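Oxygen-independent coproporphyrinogen III oxidase (Escherichia coli, PDB 1OLT) catalyses the anaerobic, S-adenosylmethionine-dependent oxidative decarboxylation of two propionate groups of coproporphyrinogen III, giving protoporphyrinogen IX in heme biosynthesis. Local coordinates at residues 205-210 / 236-241. Sequence-based numbering, arbitrary orientation. Where two conformers were deposited one is given.
Sequences STNIDL and RLSVFN. With SAM (S-adenosylmethionine), chain C.
Thr206 O accepts the first of five backbone hydrogen bonds, from Arg236 N, that pair two neighbouring parallel strands of the radical SAM core. Helix 219-232 makes the crossover of this beta-alpha-beta unit. Arg236 O then takes Ile208 N, and Ile208 O takes Ser238 N. The bond from Leu210 N to Ser238 O is short and straight, 2.8 Å with 173° at the hydrogen. Phe240 N closes the series on Leu210 O, at 2.9 Å. Several of these carbonyls also receive a CA-H, as Asn207 CA meets Arg236 O at 3.2 Å.

On the helix side, Leu210 and Leu237 lie side by side, Leu210 CD1 4.1 Å from Leu237 CD2, and both pack on Val229. The other face carries Asn207, Asp209, Arg236 and Ser238. Ser238 OG is hydrogen-bonded to His289 ND1. In the conformer given, Arg236 NH2 forms salt bridges with Asp295 and Glu296.

Asp209 and Phe240 reach the bound S-adenosylmethionine. With CG anti to its carbonyl carbon (chi1 -57°), the Phe240 ring comes obliquely against the Asp209 carboxylate, Phe240 CE2 3.7 Å from Asp209 OD1 and the planes 64° apart. Replacing Phe240 by an alanine removes the ring, which would probably open a gap beside the ribose O2' and leave the Asp209 carboxylate freer to turn. Asp209 OD2 lies 2.8 Å from the ligand's O3', while the ligand's O2' meets the ring edge, 3.4 Å from Phe240 CD2.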
loop_
_atom_site.group_PDB
_atom_site.type_symbol
_atom_site.label_atom_id
_atom_site.label_comp_id
_atom_site.label_asym_id
_atom_site.label_seq_id
_atom_site.Cartn_x
_atom_site.Cartn_y
_atom_site.Cartn_z
ATOM N N SER A 205 -3.084 -15.860 0.265
ATOM C CA SER A 205 -3.023 -14.473 -0.237
ATOM C C SER A 205 -1.635 -13.924 -0.374
ATOM O O SER A 205 -1.411 -12.725 -0.170
ATOM C CB SER A 205 -3.814 -13.516 0.653
ATOM O OG SER A 205 -5.153 -13.940 0.753
ATOM N N THR A 206 -0.679 -14.781 -0.717
ATOM C CA THR A 206 0.703 -14.325 -0.911
ATOM C C THR A 206 0.888 -13.412 -2.125
ATOM O O THR A 206 0.535 -13.778 -3.260
ATOM C CB THR A 206 1.609 -15.532 -1.045
ATOM O OG1 THR A 206 1.613 -16.224 0.203
ATOM C CG2 THR A 206 3.005 -15.143 -1.217
ATOM N N ASN A 207 1.482 -12.250 -1.879
ATOM C CA ASN A 207 1.733 -11.240 -2.884
ATOM C C ASN A 207 3.190 -11.224 -3.251
ATOM O O ASN A 207 4.076 -11.391 -2.362
ATOM C CB ASN A 207 1.298 -9.862 -2.349
ATOM C CG ASN A 207 1.646 -8.752 -3.293
ATOM O OD1 ASN A 207 2.650 -8.016 -3.120
ATOM N ND2 ASN A 207 0.907 -8.662 -4.337
ATOM N N ILE A 208 3.475 -11.054 -4.538
ATOM C CA ILE A 208 4.790 -10.578 -4.950
ATOM C C ILE A 208 4.780 -9.189 -5.618
ATOM O O ILE A 208 3.847 -8.853 -6.442
ATOM C CB ILE A 208 5.511 -11.553 -5.819
ATOM C CG1 ILE A 208 4.949 -11.645 -7.161
ATOM C CG2 ILE A 208 5.563 -12.976 -5.230
ATOM C CD1 ILE A 208 5.964 -12.088 -8.090
ATOM N N ASP A 209 5.798 -8.379 -5.315
ATOM C CA ASP A 209 6.020 -7.106 -5.970
ATOM C C ASP A 209 6.970 -7.242 -7.155
ATOM O O ASP A 209 8.018 -7.923 -7.062
ATOM C CB ASP A 209 6.653 -6.082 -5.041
ATOM C CG ASP A 209 5.846 -5.784 -3.810
ATOM O OD1 ASP A 209 4.597 -5.920 -3.792
ATOM O OD2 ASP A 209 6.429 -5.319 -2.783
ATOM N N LEU A 210 6.561 -6.652 -8.281
ATOM C CA LEU A 210 7.350 -6.490 -9.443
ATOM C C LEU A 210 7.390 -4.990 -9.778
ATOM O O LEU A 210 6.476 -4.239 -9.412
ATOM C CB LEU A 210 6.824 -7.272 -10.636
ATOM C CG LEU A 210 6.721 -8.780 -10.480
ATOM C CD1 LEU A 210 5.940 -9.417 -11.686
ATOM C CD2 LEU A 210 8.089 -9.317 -10.381
ATOM N N ARG A 236 -1.222 -13.227 -5.536
ATOM C CA ARG A 236 -1.491 -11.840 -5.868
ATOM C C ARG A 236 -0.189 -11.236 -6.367
ATOM O O ARG A 236 0.904 -11.672 -5.962
ATOM C CB ARG A 236 -1.937 -11.002 -4.648
ATOM C CG ARG A 236 -3.252 -11.267 -4.044
ATOM C CD ARG A 236 -3.438 -10.540 -2.648
ATOM N NE ARG A 236 -4.781 -10.797 -2.107
ATOM C CZ ARG A 236 -5.228 -10.444 -0.894
ATOM N NH1 ARG A 236 -4.475 -9.747 -0.051
ATOM N NH2 ARG A 236 -6.468 -10.761 -0.549
ATOM N N LEU A 237 -0.310 -10.217 -7.212
ATOM C CA LEU A 237 0.838 -9.497 -7.764
ATOM C C LEU A 237 0.593 -7.999 -7.677
ATOM O O LEU A 237 -0.535 -7.499 -7.875
ATOM C CB LEU A 237 1.117 -9.812 -9.221
ATOM C CG LEU A 237 1.428 -11.221 -9.633
ATOM C CD1 LEU A 237 0.198 -11.948 -10.010
ATOM C CD2 LEU A 237 2.344 -11.233 -10.821
ATOM N N SER A 238 1.642 -7.289 -7.380
ATOM C CA SER A 238 1.645 -5.860 -7.439
ATOM C C SER A 238 2.733 -5.479 -8.417
ATOM O O SER A 238 3.885 -5.781 -8.177
ATOM C CB SER A 238 1.875 -5.290 -6.058
ATOM O OG SER A 238 0.921 -5.788 -5.133
ATOM N N VAL A 239 2.394 -4.806 -9.484
ATOM C CA VAL A 239 3.309 -4.473 -10.572
ATOM C C VAL A 239 3.365 -2.938 -10.662
ATOM O O VAL A 239 2.450 -2.303 -11.197
ATOM C CB VAL A 239 2.818 -5.073 -11.834
ATOM C CG1 VAL A 239 3.874 -4.889 -12.979
ATOM C CG2 VAL A 239 2.563 -6.566 -11.631
ATOM N N PHE A 240 4.391 -2.359 -10.054
ATOM C CA PHE A 240 4.526 -0.909 -9.930
ATOM C C PHE A 240 5.276 -0.333 -11.074
ATOM O O PHE A 240 6.247 -0.911 -11.589
ATOM C CB PHE A 240 5.288 -0.581 -8.631
ATOM C CG PHE A 240 4.623 -1.141 -7.406
ATOM C CD1 PHE A 240 3.369 -0.683 -7.025
ATOM C CD2 PHE A 240 5.231 -2.098 -6.641
ATOM C CE1 PHE A 240 2.730 -1.161 -5.866
ATOM C CE2 PHE A 240 4.603 -2.591 -5.454
ATOM C CZ PHE A 240 3.343 -2.130 -5.091
ATOM N N ASN A 241 4.842 0.807 -11.496
ATOM C CA ASN A 241 5.568 1.603 -12.465
ATOM C C ASN A 241 6.775 2.270 -11.721
ATOM O O ASN A 241 6.593 2.886 -10.676
ATOM C CB ASN A 241 4.652 2.705 -13.027
ATOM C CG ASN A 241 5.381 3.608 -14.019
ATOM O OD1 ASN A 241 6.070 3.140 -14.893
ATOM N ND2 ASN A 241 5.254 4.857 -13.852
HETATM N N SAM C . 11.881 -4.631 1.867
HETATM C CA SAM C . 11.220 -5.760 1.227
HETATM C C SAM C . 11.723 -6.064 -0.189
HETATM O O SAM C . 12.351 -5.153 -0.833
HETATM O OXT SAM C . 11.537 -7.204 -0.562
HETATM C CB SAM C . 9.725 -5.393 1.153
HETATM C CG SAM C . 9.159 -4.605 0.002
HETATM S SD SAM C . 9.604 -2.889 -0.064
HETATM C CE SAM C . 9.159 -2.230 1.548
HETATM C "C5'" SAM C . 8.080 -2.153 -0.872
HETATM C "C4'" SAM C . 7.960 -2.155 -2.437
HETATM O "O4'" SAM C . 8.006 -0.860 -3.023
HETATM C "C3'" SAM C . 9.095 -2.869 -3.131
HETATM O "O3'" SAM C . 9.037 -4.295 -3.019
HETATM C "C2'" SAM C . 9.045 -2.309 -4.558
HETATM O "O2'" SAM C . 8.273 -3.153 -5.411
HETATM C "C1'" SAM C . 8.321 -0.996 -4.391
HETATM N N9 SAM C . 9.108 0.160 -4.771
HETATM C C8 SAM C . 10.126 0.691 -4.021
HETATM N N7 SAM C . 10.611 1.760 -4.645
HETATM C C5 SAM C . 9.886 1.931 -5.796
HETATM C C6 SAM C . 9.941 2.882 -6.830
HETATM N N6 SAM C . 10.805 3.896 -6.838
HETATM N N1 SAM C . 9.053 2.759 -7.861
HETATM C C2 SAM C . 8.130 1.707 -7.876
HETATM N N3 SAM C . 8.065 0.794 -6.879
HETATM C C4 SAM C . 8.946 0.910 -5.864
#